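Local coordinates for putative glycosyltransferase (GalT1) (Streptococcus parasanguinis, PDB 4PHR), which binds UDP through this N-terminal GT-D-fold domain and probably acts as a glycosyltransferase, moving a sugar from a nucleotide donor to an acceptor, at residues V31-D36 against T117-P122; V74-V79 against P112-T117. One frame throughout, in Å; residues are numbered along the deposited sequence.

Contact 1 (V31-D36 against T117-P122); sequences VVRFGD and TFISRP. With UDP (uridine-5'-diphosphate), chain B.
Arg33 reaches from the end of its strand across to the 3-10 turn 117-120, and the two together grip the diphosphate of UDP. The hydrogen bonds to protein come first. Arg33 NH1 donates to Thr117 O at 3.1 Å, in the carbonyl plane and on a lone pair, while the acceptor lies 15° out of the guanidinium plane. In the other direction Thr117 OG1 gives its proton to Phe34 O over 2.8 Å, approaching from above that carbonyl plane. The turn is thus tied to the strand end by one bond from each side.

The ligand bonds build on this. NH1 of Arg33 also donates to UDP O3B (2.8 Å), and NH2 donates to the same oxygen at 3.2 Å and, weakly, to UDP O2A, so one guanidinium spans both phosphates. Ser120 OG, which lies over a face of that guanidinium, donates to UDP O2B at 2.7 Å. Arg121, folded back at chi2 and chi3, brings NH1 to UDP O1B at 3.1 Å, in its guanidinium plane. All three terminal beta-phosphate oxygens therefore have a partner here, consistent with a pocket that neutralises the diphosphate.

Apolar contacts back the polar ones. A bend at chi3 (-53°) turns the arginine head toward the phosphates, leaving CD against Ile119 CG1 at 3.6 Å; Ile119 CD1 meets Val31 CG1 tip to tip.

Asp225 makes a salt bridge with Arg33, and Glu232 and Glu253 with Arg121, second-shell carboxylates that probably steady both heads. Helix 17-27 packs against Val31 and Ile119 through Ile24, strand 72-76 runs beside strand 30-33, bonded through Val32 and Phe34, and Gly35 stands at the N-cap position of helix 36-42.

Contact 2 (V74-V79 against P112-T117); sequences VCLPDV and PFYGST
Cys75 and Gly115 sit side by side as a parallel beta bridge, joining strand 72-76 to the short edge strand 115-116 in a parallel sheet of the GT-D fold. The backbone ladder is the tight part. Gly115 N donates to Val74 O (2.9 Å), Leu76 N to Gly115 O (3.0 Å), and Thr117 N to Leu76 O (2.9 Å). Cys75 CA adds a CA-H...O contact to Gly115 O. With SG anti to its carbonyl carbon (chi1 -57°), Cys75 lays the sulfur 3.7 Å from Gly115 CA, against the bare backbone of the glycine.

The Tyr114 side is close-packed too. Leu76 CD2 sits over the centre of the phenol ring in a CH-pi contact, 9° off the ring normal, and CD1 leans on the CD2-CE2 side of the same ring. Val74 O lies at the ring's edge, and the phenol oxygen is hydrogen-bonded to the backbone N of Ala111.

Past the ladder the segments part, and the link between Asp78 and Ser116 becomes looser and wet. Asp78 CB comes within 3.5 Å of Ser116 OG, but their polar ends are joined through solvent; the carboxylate also forms a salt bridge with Arg85, while Ser116 OG pairs with Phe118 N. Asp78 centres an inverse gamma turn that leads the chain away from the sheet. One water bridges the two residues, 2.7 Å from Asp78 OD2, to which it donates, and equally 2.7 Å from Ser116 OG.

Contacts 1 and 2 lie with their centres 8 Å apart in the same parallel sheet, its strands ordered 30-33, 72-76, 115-116. Along the chain, 31-36 comes first, then 74-79, then 112-117 running straight into 117-122, with Thr117 belonging to both contacts. Strand 72-76 is the middle element: Cys75 N and O probably bond Val32 O and Phe34 N, each at 2.9 Å, while its other edge carries contact 2. The edge strand therefore delivers the 3-10 turn past the C-terminal ends of its neighbours, the usual place for a ligand site in a parallel sheet. Contact 2 is framework; contact 1 supplies part of the UDP site, its grip on the diphosphate.

Contact 1 (V31-D36 against T117-P122)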
loop_
_atom_site.group_PDB
_atom_site.type_symbol
_atom_site.label_atom_id
_atom_site.label_comp_id
_atom_site.label_asym_id
_atom_site.label_seq_id
_atom_site.Cartn_x
_atom_site.Cartn_y
_atom_site.Cartn_z
ATOM N N VAL A 31 6.379 -2.350 -6.890
ATOM C CA VAL A 31 5.552 -3.142 -5.999
ATOM C C VAL A 31 4.114 -2.679 -6.110
ATOM O O VAL A 31 3.833 -1.490 -5.965
ATOM C CB VAL A 31 5.981 -2.991 -4.521
ATOM C CG1 VAL A 31 5.108 -3.885 -3.628
ATOM C CG2 VAL A 31 7.446 -3.336 -4.349
ATOM N N VAL A 32 3.209 -3.623 -6.365
ATOM C CA VAL A 32 1.778 -3.343 -6.319
ATOM C C VAL A 32 1.155 -4.268 -5.275
ATOM O O VAL A 32 1.453 -5.467 -5.238
ATOM C CB VAL A 32 1.124 -3.519 -7.715
ATOM C CG1 VAL A 32 1.293 -4.936 -8.238
ATOM C CG2 VAL A 32 -0.334 -3.140 -7.675
ATOM N N ARG A 33 0.304 -3.712 -4.416
ATOM C CA ARG A 33 -0.288 -4.493 -3.325
ATOM C C ARG A 33 -1.806 -4.606 -3.488
ATOM O O ARG A 33 -2.490 -3.614 -3.718
ATOM C CB ARG A 33 0.050 -3.881 -1.958
ATOM C CG ARG A 33 1.554 -3.681 -1.663
ATOM C CD ARG A 33 1.790 -2.901 -0.331
ATOM N NE ARG A 33 1.019 -1.671 -0.409
ATOM C CZ ARG A 33 -0.205 -1.476 0.073
ATOM N NH1 ARG A 33 -0.796 -2.372 0.868
ATOM N NH2 ARG A 33 -0.826 -0.344 -0.215
ATOM N N PHE A 34 -2.336 -5.817 -3.396
ATOM C CA PHE A 34 -3.781 -5.998 -3.419
ATOM C C PHE A 34 -4.258 -6.237 -1.999
ATOM O O PHE A 34 -3.811 -7.172 -1.340
ATOM C CB PHE A 34 -4.182 -7.154 -4.345
ATOM C CG PHE A 34 -4.059 -6.810 -5.794
ATOM C CD1 PHE A 34 -2.821 -6.811 -6.417
ATOM C CD2 PHE A 34 -5.176 -6.435 -6.522
ATOM C CE1 PHE A 34 -2.710 -6.461 -7.752
ATOM C CE2 PHE A 34 -5.073 -6.095 -7.848
ATOM C CZ PHE A 34 -3.840 -6.102 -8.464
ATOM N N GLY A 35 -5.159 -5.377 -1.529
ATOM C CA GLY A 35 -5.756 -5.529 -0.217
ATOM C C GLY A 35 -7.227 -5.856 -0.337
ATOM O O GLY A 35 -7.747 -6.085 -1.439
ATOM N N ASP A 36 -7.914 -5.871 0.798
ATOM C CA ASP A 36 -9.326 -6.227 0.800
ATOM C C ASP A 36 -10.164 -5.297 -0.076
ATOM O O ASP A 36 -11.067 -5.746 -0.769
ATOM C CB ASP A 36 -9.874 -6.279 2.229
ATOM C CG ASP A 36 -9.770 -4.957 2.935
ATOM O OD1 ASP A 36 -10.824 -4.396 3.318
ATOM O OD2 ASP A 36 -8.626 -4.482 3.088
ATOM N N THR A 117 1.230 -7.854 0.920
ATOM C CA THR A 117 0.508 -6.591 0.981
ATOM C C THR A 117 0.798 -5.872 2.296
ATOM O O THR A 117 0.659 -4.642 2.393
ATOM C CB THR A 117 -0.982 -6.869 0.772
ATOM O OG1 THR A 117 -1.150 -7.230 -0.593
ATOM C CG2 THR A 117 -1.895 -5.675 1.107
ATOM N N PHE A 118 1.223 -6.627 3.307
ATOM C CA PHE A 118 1.509 -6.047 4.616
ATOM C C PHE A 118 2.889 -5.388 4.728
ATOM O O PHE A 118 3.302 -5.005 5.821
ATOM C CB PHE A 118 1.287 -7.068 5.741
ATOM C CG PHE A 118 -0.106 -7.634 5.787
ATOM C CD1 PHE A 118 -1.178 -6.958 5.217
ATOM C CD2 PHE A 118 -0.345 -8.852 6.411
ATOM C CE1 PHE A 118 -2.461 -7.489 5.265
ATOM C CE2 PHE A 118 -1.623 -9.389 6.467
ATOM C CZ PHE A 118 -2.685 -8.704 5.903
ATOM N N ILE A 119 3.612 -5.222 3.623
ATOM C CA ILE A 119 4.812 -4.385 3.707
ATOM C C ILE A 119 4.454 -2.959 4.146
ATOM O O ILE A 119 5.300 -2.245 4.688
ATOM C CB ILE A 119 5.677 -4.357 2.413
ATOM C CG1 ILE A 119 4.902 -3.806 1.223
ATOM C CG2 ILE A 119 6.261 -5.729 2.104
ATOM C CD1 ILE A 119 5.800 -3.385 0.077
ATOM N N SER A 120 3.198 -2.553 3.939
ATOM C CA SER A 120 2.745 -1.232 4.380
ATOM C C SER A 120 2.146 -1.289 5.785
ATOM O O SER A 120 1.804 -0.256 6.351
ATOM C CB SER A 120 1.705 -0.653 3.414
ATOM O OG SER A 120 0.543 -1.469 3.413
ATOM N N ARG A 121 2.029 -2.501 6.337
ATOM C CA ARG A 121 1.281 -2.734 7.580
ATOM C C ARG A 121 2.101 -3.579 8.571
ATOM O O ARG A 121 1.722 -4.697 8.917
ATOM C CB ARG A 121 -0.049 -3.436 7.265
ATOM C CG ARG A 121 -0.866 -2.835 6.113
ATOM C CD ARG A 121 -1.260 -1.387 6.367
ATOM N NE ARG A 121 -1.917 -1.244 7.660
ATOM C CZ ARG A 121 -3.171 -0.851 7.832
ATOM N NH1 ARG A 121 -3.926 -0.526 6.789
ATOM N NH2 ARG A 121 -3.658 -0.762 9.062
ATOM N N PRO A 122 3.235 -3.045 9.035
ATOM C CA PRO A 122 4.209 -3.883 9.743
ATOM C C PRO A 122 4.086 -3.869 11.263
ATOM O O PRO A 122 5.040 -4.278 11.920
ATOM C CB PRO A 122 5.555 -3.247 9.351
ATOM C CG PRO A 122 5.220 -2.081 8.411
ATOM C CD PRO A 122 3.806 -1.734 8.702
HETATM N N1 UDP B . -5.831 7.560 -0.716
HETATM C C2 UDP B . -5.920 8.777 -1.347
HETATM N N3 UDP B . -6.840 8.961 -2.351
HETATM C C4 UDP B . -7.670 7.936 -2.737
HETATM C C5 UDP B . -7.581 6.697 -2.103
HETATM C C6 UDP B . -6.746 6.586 -0.996
HETATM O O2 UDP B . -5.201 9.715 -1.003
HETATM O O4 UDP B . -8.461 8.143 -3.664
HETATM C "C1'" UDP B . -4.783 7.365 0.297
HETATM C "C2'" UDP B . -5.150 7.346 1.757
HETATM O "O2'" UDP B . -5.288 8.662 2.252
HETATM C "C3'" UDP B . -3.947 6.638 2.339
HETATM C "C4'" UDP B . -3.574 5.649 1.247
HETATM O "O4'" UDP B . -4.251 6.077 0.062
HETATM O "O3'" UDP B . -2.882 7.549 2.502
HETATM C "C5'" UDP B . -3.969 4.223 1.609
HETATM O "O5'" UDP B . -3.662 3.374 0.510
HETATM P PA UDP B . -3.983 1.797 0.530
HETATM O O1A UDP B . -5.444 1.592 0.562
HETATM O O2A UDP B . -3.262 1.219 -0.630
HETATM O O3A UDP B . -3.344 1.356 1.951
HETATM P PB UDP B . -3.106 -0.091 2.662
HETATM O O1B UDP B . -4.145 -0.187 3.729
HETATM O O2B UDP B . -1.740 0.024 3.225
HETATM O O3B UDP B . -3.258 -1.170 1.635
#

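Contact 2 (V74-V79 against P112-T117)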
loop_
_atom_site.group_PDB
_atom_site.type_symbol
_atom_site.label_atom_id
_atom_site.label_comp_id
_atom_site.label_asym_id
_atom_site.label_seq_id
_atom_site.Cartn_x
_atom_site.Cartn_y
_atom_site.Cartn_z
ATOM N N VAL A 74 4.041 -8.484 -7.268
ATOM C CA VAL A 74 2.603 -8.395 -7.038
ATOM C C VAL A 74 2.306 -9.022 -5.681
ATOM O O VAL A 74 2.728 -10.148 -5.422
ATOM C CB VAL A 74 1.814 -9.118 -8.150
ATOM C CG1 VAL A 74 0.314 -9.076 -7.859
ATOM C CG2 VAL A 74 2.118 -8.498 -9.517
ATOM N N CYS A 75 1.585 -8.296 -4.823
ATOM C CA CYS A 75 1.429 -8.699 -3.422
ATOM C C CYS A 75 -0.013 -9.018 -3.055
ATOM O O CYS A 75 -0.941 -8.409 -3.586
ATOM C CB CYS A 75 1.933 -7.592 -2.488
ATOM S SG CYS A 75 3.640 -7.114 -2.764
ATOM N N LEU A 76 -0.178 -9.960 -2.122
ATOM C CA LEU A 76 -1.478 -10.310 -1.549
ATOM C C LEU A 76 -1.408 -10.229 -0.030
ATOM O O LEU A 76 -0.322 -10.237 0.548
ATOM C CB LEU A 76 -1.832 -11.748 -1.913
ATOM C CG LEU A 76 -2.631 -11.990 -3.191
ATOM C CD1 LEU A 76 -2.302 -11.027 -4.292
ATOM C CD2 LEU A 76 -2.468 -13.450 -3.639
ATOM N N PRO A 77 -2.568 -10.165 0.634
ATOM C CA PRO A 77 -2.537 -10.197 2.097
ATOM C C PRO A 77 -1.856 -11.472 2.603
ATOM O O PRO A 77 -2.108 -12.562 2.095
ATOM C CB PRO A 77 -4.028 -10.166 2.476
ATOM C CG PRO A 77 -4.722 -9.533 1.273
ATOM C CD PRO A 77 -3.942 -10.081 0.106
ATOM N N ASP A 78 -1.005 -11.336 3.611
ATOM C CA ASP A 78 -0.215 -12.470 4.080
ATOM C C ASP A 78 -1.001 -13.181 5.175
ATOM O O ASP A 78 -0.682 -13.075 6.357
ATOM C CB ASP A 78 1.155 -11.981 4.573
ATOM C CG ASP A 78 2.074 -13.109 4.982
ATOM O OD1 ASP A 78 1.705 -14.289 4.812
ATOM O OD2 ASP A 78 3.183 -12.805 5.473
ATOM N N VAL A 79 -2.045 -13.896 4.768
ATOM C CA VAL A 79 -3.031 -14.422 5.708
ATOM C C VAL A 79 -3.394 -15.873 5.429
ATOM O O VAL A 79 -4.272 -16.442 6.083
ATOM C CB VAL A 79 -4.329 -13.583 5.682
ATOM C CG1 VAL A 79 -4.050 -12.145 6.086
ATOM C CG2 VAL A 79 -4.983 -13.641 4.314
ATOM N N PRO A 112 3.304 -18.634 -8.808
ATOM C CA PRO A 112 4.173 -19.419 -7.922
ATOM C C PRO A 112 4.403 -18.762 -6.560
ATOM O O PRO A 112 4.563 -19.461 -5.563
ATOM C CB PRO A 112 5.488 -19.526 -8.711
ATOM C CG PRO A 112 5.407 -18.463 -9.766
ATOM C CD PRO A 112 3.955 -18.326 -10.093
ATOM N N PHE A 113 4.418 -17.434 -6.522
ATOM C CA PHE A 113 4.563 -16.708 -5.264
ATOM C C PHE A 113 4.035 -15.294 -5.409
ATOM O O PHE A 113 3.934 -14.771 -6.519
ATOM C CB PHE A 113 6.027 -16.657 -4.823
ATOM C CG PHE A 113 6.897 -15.817 -5.714
ATOM C CD1 PHE A 113 7.542 -16.379 -6.807
ATOM C CD2 PHE A 113 7.074 -14.464 -5.460
ATOM C CE1 PHE A 113 8.341 -15.604 -7.629
ATOM C CE2 PHE A 113 7.874 -13.688 -6.278
ATOM C CZ PHE A 113 8.507 -14.256 -7.366
ATOM N N TYR A 114 3.702 -14.689 -4.273
ATOM C CA TYR A 114 3.309 -13.285 -4.207
ATOM C C TYR A 114 4.124 -12.607 -3.131
ATOM O O TYR A 114 4.601 -13.271 -2.216
ATOM C CB TYR A 114 1.818 -13.166 -3.864
ATOM C CG TYR A 114 0.923 -13.700 -4.959
ATOM C CD1 TYR A 114 0.528 -15.032 -4.972
ATOM C CD2 TYR A 114 0.490 -12.874 -5.992
ATOM C CE1 TYR A 114 -0.284 -15.527 -5.983
ATOM C CE2 TYR A 114 -0.323 -13.351 -6.999
ATOM C CZ TYR A 114 -0.704 -14.683 -6.994
ATOM O OH TYR A 114 -1.509 -15.179 -7.990
ATOM N N GLY A 115 4.292 -11.291 -3.235
ATOM C CA GLY A 115 4.834 -10.522 -2.132
ATOM C C GLY A 115 3.747 -10.272 -1.101
ATOM O O GLY A 115 2.594 -10.648 -1.312
ATOM N N SER A 116 4.107 -9.625 0.006
ATOM C CA SER A 116 3.148 -9.322 1.061
ATOM C C SER A 116 2.554 -7.923 0.973
ATOM O O SER A 116 3.271 -6.926 0.999
ATOM C CB SER A 116 3.807 -9.460 2.431
ATOM O OG SER A 116 2.881 -9.126 3.454
ATOM N N THR A 117 1.230 -7.854 0.920
ATOM C CA THR A 117 0.508 -6.591 0.981
ATOM C C THR A 117 0.798 -5.872 2.296
ATOM O O THR A 117 0.659 -4.642 2.393
ATOM C CB THR A 117 -0.982 -6.869 0.772
ATOM O OG1 THR A 117 -1.150 -7.230 -0.593
ATOM C CG2 THR A 117 -1.895 -5.675 1.107
HETATM O O HOH W 1 3.817 -10.211 5.770
#